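Myosin-I heavy chain (Dictyostelium discoideum, PDB 5EJY) is a class VII unconventional myosin, an actin-based ATPase motor involved in early phagocytosis and adhesion, represented here by a MyTH4-FERM piece of its tail. Local coordinates at residues Gln175-Asn180 with Thr261-Asp266; Leu215-Ala220 with Gln224-Asp229; Leu421-Asn426 with Ile469-Lys474; Lys425-Ala430 with Ile436-Pro441. All blocks are in the same frame, centred on the assembly; numbering follows the deposited sequence.

Interaction 1 (Gln175-Asn180 with Thr261-Asp266); sequences QRFTLN and TDKLCD
Part of the junction between the MyTH4 domain and the ubiquitin-like lobe of the FERM domain is a contact between the last turn of helix 161-180, with Phe177 and Asn180, and Lys263 in the loop that leads into helix 264-277. The one hydrogen bond between segments 175-180 and 261-266 comes from an ammonium group: Lys263 NZ donates to Asn180 O at 2.7 Å, from above the carbonyl plane, 44° out of it. The same nitrogen turns back to its own segment and donates to Thr261 O at 3.0 Å, nearly in line with that C=O, and it also reaches Ala182 O just beyond the helix end. The lysine chain bends once, at chi2 (70°), and then runs straight to the tip, which carries NZ to the helix terminus. On the way Lys263 CE passes the rim of the Phe177 ring, near the ring plane, 4.3 Å from Phe177 CE1 and 4.2 Å from Asn180 CB. The amide of Asn180 looks elsewhere: its ND2 serves Ala220 O and Glu225 OE2. A methionine in place of the lysine would probably leave three main-chain carbonyls at the junction without their common donor. Because Asn180 O belongs to the C-terminal end of a helix, the helix dipole is likely to favour the positive charge, so that one buried lysine ties together two domains through backbone atoms.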
loop_
_atom_site.group_PDB
_atom_site.type_symbol
_atom_site.label_atom_id
_atom_site.label_comp_id
_atom_site.label_asym_id
_atom_site.label_seq_id
_atom_site.Cartn_x
_atom_site.Cartn_y
_atom_site.Cartn_z
ATOM N N GLN A 175 0.960 14.308 13.655
ATOM C CA GLN A 175 -0.486 14.192 13.874
ATOM C C GLN A 175 -1.114 13.103 12.982
ATOM O O GLN A 175 -1.946 12.321 13.431
ATOM C CB GLN A 175 -1.180 15.514 13.575
ATOM C CG GLN A 175 -0.886 16.650 14.541
ATOM C CD GLN A 175 -1.447 17.945 14.021
ATOM O OE1 GLN A 175 -0.935 18.512 13.056
ATOM N NE2 GLN A 175 -2.536 18.405 14.632
ATOM N N ARG A 176 -0.734 13.087 11.711
ATOM C CA ARG A 176 -1.240 12.074 10.778
ATOM C C ARG A 176 -0.918 10.642 11.245
ATOM O O ARG A 176 -1.740 9.721 11.132
ATOM C CB ARG A 176 -0.650 12.330 9.384
ATOM C CG ARG A 176 -1.112 13.652 8.732
ATOM C CD ARG A 176 -2.385 13.466 7.905
ATOM N NE ARG A 176 -2.166 12.478 6.855
ATOM C CZ ARG A 176 -3.045 11.544 6.488
ATOM N NH1 ARG A 176 -4.245 11.474 7.056
ATOM N NH2 ARG A 176 -2.713 10.670 5.545
ATOM N N PHE A 177 0.293 10.431 11.744
ATOM C CA PHE A 177 0.664 9.093 12.209
ATOM C C PHE A 177 -0.011 8.754 13.544
ATOM O O PHE A 177 -0.265 7.592 13.838
ATOM C CB PHE A 177 2.187 8.916 12.294
ATOM C CG PHE A 177 2.823 8.514 10.990
ATOM C CD1 PHE A 177 2.517 7.293 10.412
ATOM C CD2 PHE A 177 3.721 9.362 10.335
ATOM C CE1 PHE A 177 3.081 6.910 9.201
ATOM C CE2 PHE A 177 4.291 8.980 9.134
ATOM C CZ PHE A 177 3.976 7.742 8.567
ATOM N N THR A 178 -0.320 9.770 14.343
ATOM C CA THR A 178 -1.084 9.515 15.561
ATOM C C THR A 178 -2.471 9.016 15.168
ATOM O O THR A 178 -3.040 8.136 15.807
ATOM C CB THR A 178 -1.208 10.784 16.432
ATOM O OG1 THR A 178 0.103 11.277 16.738
ATOM C CG2 THR A 178 -1.950 10.477 17.731
ATOM N N LEU A 179 -3.005 9.578 14.092
ATOM C CA LEU A 179 -4.297 9.148 13.578
ATOM C C LEU A 179 -4.214 7.768 12.925
ATOM O O LEU A 179 -5.044 6.897 13.185
ATOM C CB LEU A 179 -4.829 10.166 12.574
ATOM C CG LEU A 179 -6.105 9.748 11.847
ATOM C CD1 LEU A 179 -7.277 9.726 12.812
ATOM C CD2 LEU A 179 -6.382 10.683 10.686
ATOM N N ASN A 180 -3.201 7.564 12.090
ATOM C CA ASN A 180 -3.178 6.387 11.216
ATOM C C ASN A 180 -2.342 5.212 11.691
ATOM O O ASN A 180 -2.359 4.145 11.069
ATOM C CB ASN A 180 -2.769 6.791 9.795
ATOM C CG ASN A 180 -3.874 7.527 9.079
ATOM O OD1 ASN A 180 -5.014 7.529 9.546
ATOM N ND2 ASN A 180 -3.551 8.160 7.943
ATOM N N THR A 261 -5.275 -0.385 6.875
ATOM C CA THR A 261 -4.460 0.539 7.667
ATOM C C THR A 261 -2.992 0.553 7.233
ATOM O O THR A 261 -2.195 1.319 7.767
ATOM C CB THR A 261 -4.519 0.191 9.172
ATOM O OG1 THR A 261 -4.014 -1.125 9.360
ATOM C CG2 THR A 261 -5.948 0.241 9.680
ATOM N N ASP A 262 -2.625 -0.302 6.283
ATOM C CA ASP A 262 -1.250 -0.305 5.785
ATOM C C ASP A 262 -0.967 0.973 4.976
ATOM O O ASP A 262 -1.871 1.544 4.358
ATOM C CB ASP A 262 -0.989 -1.524 4.914
ATOM C CG ASP A 262 -0.649 -2.770 5.723
ATOM O OD1 ASP A 262 -0.752 -2.758 6.961
ATOM O OD2 ASP A 262 -0.278 -3.767 5.099
ATOM N N LYS A 263 0.285 1.414 4.985
ATOM C CA LYS A 263 0.661 2.687 4.354
ATOM C C LYS A 263 1.169 2.448 2.941
ATOM O O LYS A 263 2.041 1.609 2.730
ATOM C CB LYS A 263 1.759 3.379 5.165
ATOM C CG LYS A 263 1.258 4.128 6.411
ATOM C CD LYS A 263 0.782 3.165 7.473
ATOM C CE LYS A 263 0.077 3.906 8.620
ATOM N NZ LYS A 263 -0.433 2.882 9.615
ATOM N N LEU A 264 0.637 3.182 1.973
ATOM C CA LEU A 264 1.104 2.992 0.600
ATOM C C LEU A 264 2.583 3.300 0.450
ATOM O O LEU A 264 3.257 2.667 -0.352
ATOM C CB LEU A 264 0.285 3.799 -0.416
ATOM C CG LEU A 264 -1.217 3.513 -0.526
ATOM C CD1 LEU A 264 -1.801 4.222 -1.762
ATOM C CD2 LEU A 264 -1.502 2.031 -0.587
ATOM N N CYS A 265 3.101 4.274 1.205
ATOM C CA CYS A 265 4.538 4.542 1.138
ATOM C C CYS A 265 5.400 3.348 1.584
ATOM O O CYS A 265 6.523 3.176 1.093
ATOM C CB CYS A 265 4.911 5.805 1.919
ATOM S SG CYS A 265 4.416 7.328 1.071
ATOM N N ASP A 266 4.889 2.529 2.498
ATOM C CA ASP A 266 5.612 1.308 2.875
ATOM C C ASP A 266 5.731 0.355 1.672
ATOM O O ASP A 266 6.718 -0.375 1.530
ATOM C CB ASP A 266 4.923 0.585 4.047
ATOM C CG ASP A 266 5.228 1.228 5.403
ATOM O OD1 ASP A 266 6.192 2.016 5.493
ATOM O OD2 ASP A 266 4.505 0.928 6.382
#

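Interaction 2 (Leu215-Ala220 with Gln224-Asp229); sequences LHIDSA and QESSND
Within 224-229, Glu225 is the first residue to approach Ala220, just past the end of strand 212-217. Its chain extends beyond CG until Glu225 OE1 stands 4.1 Å from Ala220 O, a proximity of two acceptors and not a bond. The other carboxylate oxygen is engaged by the MyTH4 domain, where Arg176 forms a salt bridge to OE2. Arg176 also pairs with Asp218, which probably offsets the like charge of the two acids, whose atoms Asp218 OD1 and Glu225 OE1 are 5.5 Å apart.

One residue on, Ser226 lies against two apolar branches of the strand. Ser226 OG is 3.7 Å from Ile217 CG2 and 3.8 Å from Leu215 CD1, and Leu264 packs on the same hydroxyl from helix 264-277. This small side chain lies where helix crosses sheet in the ubiquitin-like (beta-grasp) fold of the first FERM lobe: the opening hairpin, strands 201-207 and 212-217, is followed by a helix that runs back across the sheet. The axes of residues 224-229 and 215-217 pass 10.1 Å apart, their N-to-C directions 149° apart.

A turn beyond Glu225, Asp229 meets the other methyl of Leu215. With CG anti to the backbone N (chi1 -167°), its carboxylate slides past the leucine in the opposite direction, and Asp229 OD2 comes to 3.3 Å from Leu215 CD2. The same oxygen accepts from a water at 3.0 Å, and that water in turn accepts from the backbone N of His216 at 3.1 Å.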
loop_
_atom_site.group_PDB
_atom_site.type_symbol
_atom_site.label_atom_id
_atom_site.label_comp_id
_atom_site.label_asym_id
_atom_site.label_seq_id
_atom_site.Cartn_x
_atom_site.Cartn_y
_atom_site.Cartn_z
ATOM N N LEU A 215 -2.455 9.954 -7.656
ATOM C CA LEU A 215 -2.827 10.443 -6.332
ATOM C C LEU A 215 -1.649 11.150 -5.673
ATOM O O LEU A 215 -0.499 10.722 -5.798
ATOM C CB LEU A 215 -3.289 9.303 -5.420
ATOM C CG LEU A 215 -4.557 8.501 -5.724
ATOM C CD1 LEU A 215 -4.702 7.352 -4.705
ATOM C CD2 LEU A 215 -5.806 9.400 -5.730
ATOM N N HIS A 216 -1.940 12.236 -4.972
ATOM C CA HIS A 216 -0.938 12.885 -4.141
ATOM C C HIS A 216 -1.167 12.459 -2.702
ATOM O O HIS A 216 -2.240 12.699 -2.135
ATOM C CB HIS A 216 -1.001 14.411 -4.286
ATOM C CG HIS A 216 -0.538 14.898 -5.623
ATOM N ND1 HIS A 216 -1.389 15.044 -6.698
ATOM C CD2 HIS A 216 0.695 15.235 -6.072
ATOM C CE1 HIS A 216 -0.702 15.463 -7.747
ATOM N NE2 HIS A 216 0.565 15.584 -7.394
ATOM N N ILE A 217 -0.163 11.814 -2.116
ATOM C CA ILE A 217 -0.295 11.285 -0.764
ATOM C C ILE A 217 0.827 11.758 0.159
ATOM O O ILE A 217 1.785 12.416 -0.278
ATOM C CB ILE A 217 -0.318 9.715 -0.762
ATOM C CG1 ILE A 217 1.031 9.134 -1.194
ATOM C CG2 ILE A 217 -1.414 9.185 -1.694
ATOM C CD1 ILE A 217 1.080 7.581 -1.100
ATOM N N ASP A 218 0.706 11.422 1.440
ATOM C CA ASP A 218 1.805 11.654 2.367
ATOM C C ASP A 218 2.281 10.364 3.011
ATOM O O ASP A 218 1.740 9.272 2.728
ATOM C CB ASP A 218 1.509 12.786 3.386
ATOM C CG ASP A 218 0.473 12.411 4.442
ATOM O OD1 ASP A 218 0.172 11.219 4.650
ATOM O OD2 ASP A 218 -0.048 13.348 5.098
ATOM N N SER A 219 3.313 10.471 3.847
ATOM C CA SER A 219 3.928 9.272 4.430
ATOM C C SER A 219 2.950 8.403 5.213
ATOM O O SER A 219 3.140 7.184 5.313
ATOM C CB SER A 219 5.077 9.681 5.361
ATOM O OG SER A 219 6.031 10.437 4.633
ATOM N N ALA A 220 1.923 9.025 5.784
ATOM C CA ALA A 220 0.970 8.319 6.653
ATOM C C ALA A 220 -0.281 7.832 5.924
ATOM O O ALA A 220 -1.157 7.230 6.541
ATOM C CB ALA A 220 0.563 9.205 7.814
ATOM N N GLN A 224 -6.874 2.477 2.905
ATOM C CA GLN A 224 -8.264 2.902 2.998
ATOM C C GLN A 224 -8.486 4.360 2.574
ATOM O O GLN A 224 -9.429 4.658 1.837
ATOM C CB GLN A 224 -8.813 2.632 4.401
ATOM C CG GLN A 224 -10.275 2.985 4.581
ATOM C CD GLN A 224 -10.831 2.489 5.916
ATOM O OE1 GLN A 224 -10.186 1.719 6.617
ATOM N NE2 GLN A 224 -12.033 2.928 6.259
ATOM N N GLU A 225 -7.619 5.272 3.015
ATOM C CA GLU A 225 -7.732 6.673 2.592
ATOM C C GLU A 225 -7.617 6.797 1.089
ATOM O O GLU A 225 -8.391 7.506 0.443
ATOM C CB GLU A 225 -6.646 7.541 3.242
ATOM C CG GLU A 225 -6.914 7.872 4.681
ATOM C CD GLU A 225 -5.767 8.616 5.337
ATOM O OE1 GLU A 225 -4.622 8.567 4.825
ATOM O OE2 GLU A 225 -6.022 9.249 6.381
ATOM N N SER A 226 -6.627 6.119 0.529
ATOM C CA SER A 226 -6.385 6.215 -0.906
ATOM C C SER A 226 -7.464 5.536 -1.745
ATOM O O SER A 226 -7.781 5.995 -2.849
ATOM C CB SER A 226 -5.019 5.644 -1.258
ATOM O OG SER A 226 -4.033 6.638 -1.079
ATOM N N SER A 227 -8.018 4.446 -1.222
ATOM C CA SER A 227 -9.131 3.771 -1.881
ATOM C C SER A 227 -10.374 4.670 -1.893
ATOM O O SER A 227 -11.086 4.724 -2.891
ATOM C CB SER A 227 -9.439 2.437 -1.200
ATOM O OG SER A 227 -8.328 1.566 -1.307
ATOM N N ASN A 228 -10.625 5.373 -0.787
ATOM C CA ASN A 228 -11.725 6.338 -0.739
ATOM C C ASN A 228 -11.496 7.499 -1.699
ATOM O O ASN A 228 -12.416 7.961 -2.385
ATOM C CB ASN A 228 -11.897 6.906 0.672
ATOM C CG ASN A 228 -12.375 5.874 1.676
ATOM O OD1 ASN A 228 -12.884 4.809 1.317
ATOM N ND2 ASN A 228 -12.227 6.199 2.954
ATOM N N ASP A 229 -10.266 8.001 -1.706
ATOM C CA ASP A 229 -9.884 9.111 -2.584
ATOM C C ASP A 229 -10.107 8.738 -4.050
ATOM O O ASP A 229 -10.709 9.497 -4.811
ATOM C CB ASP A 229 -8.414 9.462 -2.336
ATOM C CG ASP A 229 -8.000 10.788 -2.945
ATOM O OD1 ASP A 229 -8.867 11.627 -3.300
ATOM O OD2 ASP A 229 -6.777 10.994 -3.046
HETATM O O HOH W 1 -4.977 12.911 -4.517
#

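Interaction 3 (Leu421-Asn426 with Ile469-Lys474); sequences LPYPKN and IILENK
The ring of Tyr423 is met at its edge by Leu471, whose CD1 lies near the ring plane, 3.7 Å from Tyr423 OH and 4.4 Å from Tyr423 CE2. One face carries Pro422 from the preceding position, with CG 3.9 Å above the plane and displaced toward the rim; CD1 of Ile438 packs over the opposite face. The aromatic plate is thus held between two aliphatic groups while a methyl closes on its hydroxyl end.

Tyrosine and leucine come at each other from opposite directions. The phenolic oxygen has a polar partner as well, since Tyr423 OH is hydrogen-bonded to Glu448 OE1, which should help fix where the ring ends. Leu421 adds the second apolar contact: Leu421 CD2 lies 3.9 Å from Leu471 CD1, the two leucines crossing at a slant, so that a single methyl of Leu471 touches both residues. Leu471 itself opens a type I beta turn closed by the bond from Lys474 N to Leu471 O (3.0 Å). Its CB is directed toward segment 421-426, and with CG anti to the carbonyl carbon (chi1 -49°) CD1 arrives between Tyr423 OH and Leu421 CD2.

In the third FERM lobe the contact links the loop between strands 410-415 and 426-432 to the turn joining strands 466-470 and 476-480. Leu471 also rests on Glu448 and Val450 of strand 445-450, while Leu421 reaches Leu477 of strand 476-480.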
loop_
_atom_site.group_PDB
_atom_site.type_symbol
_atom_site.label_atom_id
_atom_site.label_comp_id
_atom_site.label_asym_id
_atom_site.label_seq_id
_atom_site.Cartn_x
_atom_site.Cartn_y
_atom_site.Cartn_z
ATOM N N LEU A 421 -10.133 -35.374 2.150
ATOM C CA LEU A 421 -11.135 -34.466 1.612
ATOM C C LEU A 421 -11.366 -34.784 0.141
ATOM O O LEU A 421 -10.437 -35.142 -0.569
ATOM C CB LEU A 421 -10.686 -33.014 1.772
ATOM C CG LEU A 421 -10.566 -32.541 3.215
ATOM C CD1 LEU A 421 -10.028 -31.110 3.273
ATOM C CD2 LEU A 421 -11.913 -32.633 3.902
ATOM N N PRO A 422 -12.609 -34.618 -0.326
ATOM C CA PRO A 422 -13.039 -35.000 -1.678
ATOM C C PRO A 422 -12.611 -34.081 -2.808
ATOM O O PRO A 422 -12.624 -34.529 -3.951
ATOM C CB PRO A 422 -14.563 -34.979 -1.576
ATOM C CG PRO A 422 -14.858 -34.043 -0.475
ATOM C CD PRO A 422 -13.735 -34.172 0.510
ATOM N N TYR A 423 -12.265 -32.830 -2.517
ATOM C CA TYR A 423 -11.990 -31.853 -3.573
ATOM C C TYR A 423 -10.695 -32.138 -4.308
ATOM O O TYR A 423 -9.786 -32.744 -3.752
ATOM C CB TYR A 423 -11.940 -30.443 -2.979
ATOM C CG TYR A 423 -12.891 -30.302 -1.828
ATOM C CD1 TYR A 423 -14.261 -30.288 -2.040
ATOM C CD2 TYR A 423 -12.423 -30.234 -0.524
ATOM C CE1 TYR A 423 -15.137 -30.176 -0.988
ATOM C CE2 TYR A 423 -13.294 -30.126 0.536
ATOM C CZ TYR A 423 -14.647 -30.103 0.299
ATOM O OH TYR A 423 -15.516 -29.999 1.354
ATOM N N PRO A 424 -10.613 -31.695 -5.569
ATOM C CA PRO A 424 -9.374 -31.700 -6.348
ATOM C C PRO A 424 -8.306 -30.860 -5.658
ATOM O O PRO A 424 -8.645 -29.950 -4.889
ATOM C CB PRO A 424 -9.791 -31.046 -7.668
ATOM C CG PRO A 424 -11.265 -31.285 -7.754
ATOM C CD PRO A 424 -11.753 -31.187 -6.346
ATOM N N LYS A 425 -7.041 -31.160 -5.936
ATOM C CA LYS A 425 -5.919 -30.503 -5.277
ATOM C C LYS A 425 -5.930 -29.007 -5.534
ATOM O O LYS A 425 -5.606 -28.213 -4.649
ATOM C CB LYS A 425 -4.588 -31.071 -5.772
ATOM C CG LYS A 425 -3.431 -30.089 -5.614
ATOM C CD LYS A 425 -2.111 -30.629 -6.143
ATOM C CE LYS A 425 -1.037 -29.547 -6.080
ATOM N NZ LYS A 425 0.267 -30.005 -6.637
ATOM N N ASN A 426 -6.269 -28.634 -6.762
ATOM C CA ASN A 426 -6.340 -27.232 -7.138
ATOM C C ASN A 426 -7.788 -26.803 -7.238
ATOM O O ASN A 426 -8.588 -27.436 -7.925
ATOM C CB ASN A 426 -5.613 -26.984 -8.461
ATOM C CG ASN A 426 -4.175 -27.458 -8.430
ATOM O OD1 ASN A 426 -3.275 -26.735 -7.997
ATOM N ND2 ASN A 426 -3.951 -28.683 -8.887
ATOM N N ILE A 469 -10.017 -23.574 7.289
ATOM C CA ILE A 469 -11.434 -23.264 7.269
ATOM C C ILE A 469 -12.211 -24.479 7.758
ATOM O O ILE A 469 -11.920 -25.601 7.358
ATOM C CB ILE A 469 -11.864 -22.905 5.846
ATOM C CG1 ILE A 469 -11.204 -21.580 5.426
ATOM C CG2 ILE A 469 -13.368 -22.818 5.739
ATOM C CD1 ILE A 469 -10.734 -21.601 3.990
ATOM N N ILE A 470 -13.186 -24.251 8.627
ATOM C CA ILE A 470 -13.919 -25.365 9.228
ATOM C C ILE A 470 -15.132 -25.726 8.391
ATOM O O ILE A 470 -15.958 -24.861 8.051
ATOM C CB ILE A 470 -14.366 -25.042 10.656
ATOM C CG1 ILE A 470 -13.178 -24.589 11.501
ATOM C CG2 ILE A 470 -15.052 -26.259 11.301
ATOM C CD1 ILE A 470 -12.175 -25.672 11.760
ATOM N N LEU A 471 -15.239 -27.007 8.055
ATOM C CA LEU A 471 -16.386 -27.508 7.309
ATOM C C LEU A 471 -17.543 -27.889 8.239
ATOM O O LEU A 471 -17.397 -27.914 9.467
ATOM C CB LEU A 471 -15.965 -28.680 6.423
ATOM C CG LEU A 471 -14.716 -28.353 5.606
ATOM C CD1 LEU A 471 -14.201 -29.560 4.824
ATOM C CD2 LEU A 471 -14.988 -27.168 4.670
ATOM N N GLU A 472 -18.698 -28.165 7.652
ATOM C CA GLU A 472 -19.896 -28.442 8.443
ATOM C C GLU A 472 -19.724 -29.674 9.352
ATOM O O GLU A 472 -20.303 -29.733 10.442
ATOM C CB GLU A 472 -21.119 -28.590 7.525
ATOM C CG GLU A 472 -22.421 -28.941 8.245
ATOM C CD GLU A 472 -22.842 -27.897 9.274
ATOM O OE1 GLU A 472 -22.805 -26.688 8.960
ATOM O OE2 GLU A 472 -23.214 -28.289 10.405
ATOM N N ASN A 473 -18.897 -30.627 8.923
ATOM C CA ASN A 473 -18.680 -31.856 9.699
ATOM C C ASN A 473 -17.579 -31.726 10.743
ATOM O O ASN A 473 -17.130 -32.720 11.330
ATOM C CB ASN A 473 -18.416 -33.057 8.787
ATOM C CG ASN A 473 -17.229 -32.852 7.855
ATOM O OD1 ASN A 473 -16.331 -32.057 8.131
ATOM N ND2 ASN A 473 -17.216 -33.592 6.751
ATOM N N LYS A 474 -17.145 -30.490 10.959
ATOM C CA LYS A 474 -16.129 -30.181 11.948
ATOM C C LYS A 474 -14.697 -30.474 11.497
ATOM O O LYS A 474 -13.765 -30.205 12.245
ATOM C CB LYS A 474 -16.429 -30.860 13.297
ATOM C CG LYS A 474 -17.793 -30.502 13.881
ATOM C CD LYS A 474 -17.844 -30.745 15.387
ATOM C CE LYS A 474 -19.116 -30.157 16.001
ATOM N NZ LYS A 474 -19.125 -28.658 16.001
#

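Interaction 4 (Lys425-Ala430 with Ile436-Pro441); sequences KNFVLA and INIYDP
Leu429 and Ile438 face each other as a non-hydrogen-bonded antiparallel pair, side by side and pointing the same way, with Leu429 CD2 3.8 Å from Ile438 CG1. The same leucine methyl touches Ile436 CG2 and lies in plane at the edge of the Phe427 ring. That ring crosses Ile438 obliquely; Phe427 CD2 lies 4.1 Å from Ile438 CG2. On the reverse face Val428 CB comes to the edge of the Tyr439 ring, 4.0 Å from Tyr439 CD2, and Val428 CG2 meets Pro441 CG.

Between the two faces, Val428 N donates to Tyr439 O and Tyr439 N to Val428 O, each at 2.9 Å. Ala430 and Asn437 are paired likewise, but Ala430 O is gripped twice: Asn437 N (3.0 Å) and Asn437 ND2 (2.9 Å) arrive from opposite faces of its plane. With an alanine here the backbone bond stays, but Ala430 O would probably be held from one face alone. At the far end a water bridges Asn426 O and Asp440 OD1, which also accepts from Ala442 N.

This is a beta hairpin of strands 426-432 and 435-440 in the PH-like third lobe of the FERM domain, whose C-terminal helix 484-499 packs on the leucine and isoleucine face through Leu487 and Ile491.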
loop_
_atom_site.group_PDB
_atom_site.type_symbol
_atom_site.label_atom_id
_atom_site.label_comp_id
_atom_site.label_asym_id
_atom_site.label_seq_id
_atom_site.Cartn_x
_atom_site.Cartn_y
_atom_site.Cartn_z
ATOM N N LYS A 425 -7.041 -31.160 -5.936
ATOM C CA LYS A 425 -5.919 -30.503 -5.277
ATOM C C LYS A 425 -5.930 -29.007 -5.534
ATOM O O LYS A 425 -5.606 -28.213 -4.649
ATOM C CB LYS A 425 -4.588 -31.071 -5.772
ATOM C CG LYS A 425 -3.431 -30.089 -5.614
ATOM C CD LYS A 425 -2.111 -30.629 -6.143
ATOM C CE LYS A 425 -1.037 -29.547 -6.080
ATOM N NZ LYS A 425 0.267 -30.005 -6.637
ATOM N N ASN A 426 -6.269 -28.634 -6.762
ATOM C CA ASN A 426 -6.340 -27.232 -7.138
ATOM C C ASN A 426 -7.788 -26.803 -7.238
ATOM O O ASN A 426 -8.588 -27.436 -7.925
ATOM C CB ASN A 426 -5.613 -26.984 -8.461
ATOM C CG ASN A 426 -4.175 -27.458 -8.430
ATOM O OD1 ASN A 426 -3.275 -26.735 -7.997
ATOM N ND2 ASN A 426 -3.951 -28.683 -8.887
ATOM N N PHE A 427 -8.135 -25.735 -6.531
ATOM C CA PHE A 427 -9.498 -25.249 -6.553
ATOM C C PHE A 427 -9.494 -23.727 -6.376
ATOM O O PHE A 427 -8.441 -23.111 -6.195
ATOM C CB PHE A 427 -10.317 -25.912 -5.442
ATOM C CG PHE A 427 -9.741 -25.717 -4.060
ATOM C CD1 PHE A 427 -8.703 -26.517 -3.608
ATOM C CD2 PHE A 427 -10.232 -24.729 -3.219
ATOM C CE1 PHE A 427 -8.165 -26.338 -2.337
ATOM C CE2 PHE A 427 -9.703 -24.535 -1.952
ATOM C CZ PHE A 427 -8.663 -25.345 -1.504
ATOM N N VAL A 428 -10.678 -23.142 -6.432
ATOM C CA VAL A 428 -10.829 -21.698 -6.255
ATOM C C VAL A 428 -11.759 -21.528 -5.069
ATOM O O VAL A 428 -12.737 -22.268 -4.928
ATOM C CB VAL A 428 -11.449 -21.063 -7.511
ATOM C CG1 VAL A 428 -11.977 -19.648 -7.222
ATOM C CG2 VAL A 428 -10.435 -21.041 -8.660
ATOM N N LEU A 429 -11.432 -20.609 -4.174
ATOM C CA LEU A 429 -12.416 -20.175 -3.195
ATOM C C LEU A 429 -13.094 -18.936 -3.758
ATOM O O LEU A 429 -12.435 -17.943 -4.082
ATOM C CB LEU A 429 -11.780 -19.882 -1.840
ATOM C CG LEU A 429 -11.258 -21.111 -1.091
ATOM C CD1 LEU A 429 -10.746 -20.747 0.299
ATOM C CD2 LEU A 429 -12.370 -22.165 -0.987
ATOM N N ALA A 430 -14.407 -19.012 -3.918
ATOM C CA ALA A 430 -15.181 -17.880 -4.397
ATOM C C ALA A 430 -16.045 -17.398 -3.242
ATOM O O ALA A 430 -16.996 -18.079 -2.849
ATOM C CB ALA A 430 -16.039 -18.299 -5.588
ATOM N N ILE A 436 -18.498 -19.235 1.717
ATOM C CA ILE A 436 -17.197 -19.542 1.150
ATOM C C ILE A 436 -17.340 -20.722 0.212
ATOM O O ILE A 436 -17.460 -21.868 0.644
ATOM C CB ILE A 436 -16.184 -19.888 2.250
ATOM C CG1 ILE A 436 -16.110 -18.743 3.268
ATOM C CG2 ILE A 436 -14.817 -20.164 1.631
ATOM C CD1 ILE A 436 -15.390 -19.094 4.546
ATOM N N ASN A 437 -17.317 -20.440 -1.079
ATOM C CA ASN A 437 -17.620 -21.451 -2.074
ATOM C C ASN A 437 -16.395 -22.115 -2.688
ATOM O O ASN A 437 -15.487 -21.457 -3.193
ATOM C CB ASN A 437 -18.524 -20.850 -3.150
ATOM C CG ASN A 437 -19.743 -20.178 -2.553
ATOM O OD1 ASN A 437 -20.605 -20.846 -1.987
ATOM N ND2 ASN A 437 -19.810 -18.848 -2.648
ATOM N N ILE A 438 -16.370 -23.437 -2.625
ATOM C CA ILE A 438 -15.310 -24.196 -3.254
ATOM C C ILE A 438 -15.726 -24.467 -4.683
ATOM O O ILE A 438 -16.770 -25.083 -4.937
ATOM C CB ILE A 438 -15.054 -25.537 -2.510
ATOM C CG1 ILE A 438 -14.653 -25.260 -1.054
ATOM C CG2 ILE A 438 -13.974 -26.327 -3.223
ATOM C CD1 ILE A 438 -14.672 -26.498 -0.126
ATOM N N TYR A 439 -14.888 -24.026 -5.614
ATOM C CA TYR A 439 -15.211 -24.053 -7.023
ATOM C C TYR A 439 -14.113 -24.770 -7.777
ATOM O O TYR A 439 -12.928 -24.601 -7.484
ATOM C CB TYR A 439 -15.346 -22.619 -7.526
ATOM C CG TYR A 439 -15.569 -22.458 -9.007
ATOM C CD1 TYR A 439 -16.847 -22.533 -9.544
ATOM C CD2 TYR A 439 -14.512 -22.185 -9.862
ATOM C CE1 TYR A 439 -17.063 -22.362 -10.893
ATOM C CE2 TYR A 439 -14.718 -22.006 -11.211
ATOM C CZ TYR A 439 -15.998 -22.097 -11.723
ATOM O OH TYR A 439 -16.216 -21.927 -13.073
ATOM N N ASP A 440 -14.501 -25.588 -8.747
ATOM C CA ASP A 440 -13.516 -26.314 -9.534
ATOM C C ASP A 440 -13.384 -25.679 -10.904
ATOM O O ASP A 440 -14.284 -25.806 -11.738
ATOM C CB ASP A 440 -13.920 -27.782 -9.684
ATOM C CG ASP A 440 -12.861 -28.602 -10.381
ATOM O OD1 ASP A 440 -11.894 -28.013 -10.904
ATOM O OD2 ASP A 440 -12.994 -29.844 -10.406
ATOM N N PRO A 441 -12.250 -25.011 -11.156
ATOM C CA PRO A 441 -12.065 -24.296 -12.424
ATOM C C PRO A 441 -11.916 -25.251 -13.612
ATOM O O PRO A 441 -12.106 -24.842 -14.755
ATOM C CB PRO A 441 -10.777 -23.489 -12.187
ATOM C CG PRO A 441 -10.047 -24.238 -11.134
ATOM C CD PRO A 441 -11.100 -24.849 -10.248
HETATM O O HOH W 2 -9.313 -28.281 -10.457
#

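Overall arrangement
The four contacts form two clusters along the chain. Interactions 1 and 2 have centres 9 Å apart and touch, interaction 2 being nested in the loop that interaction 1 closes; they are joined by a salt bridge and by packing, as of Phe177 on Ser219. Interactions 3 and 4 follow later in sequence, start from overlapping segments that share Lys425 and Asn426, and lie 10 Å apart between centres in the third FERM lobe, where Ile469 packs on Leu429. The clusters do not touch: the nearest atoms of interactions 2 and 4 are about 20 Å apart. Interaction 1 spans the interdomain junction, interaction 2 lies in the lobe just behind it, and interactions 3 and 4 are internal to the third lobe.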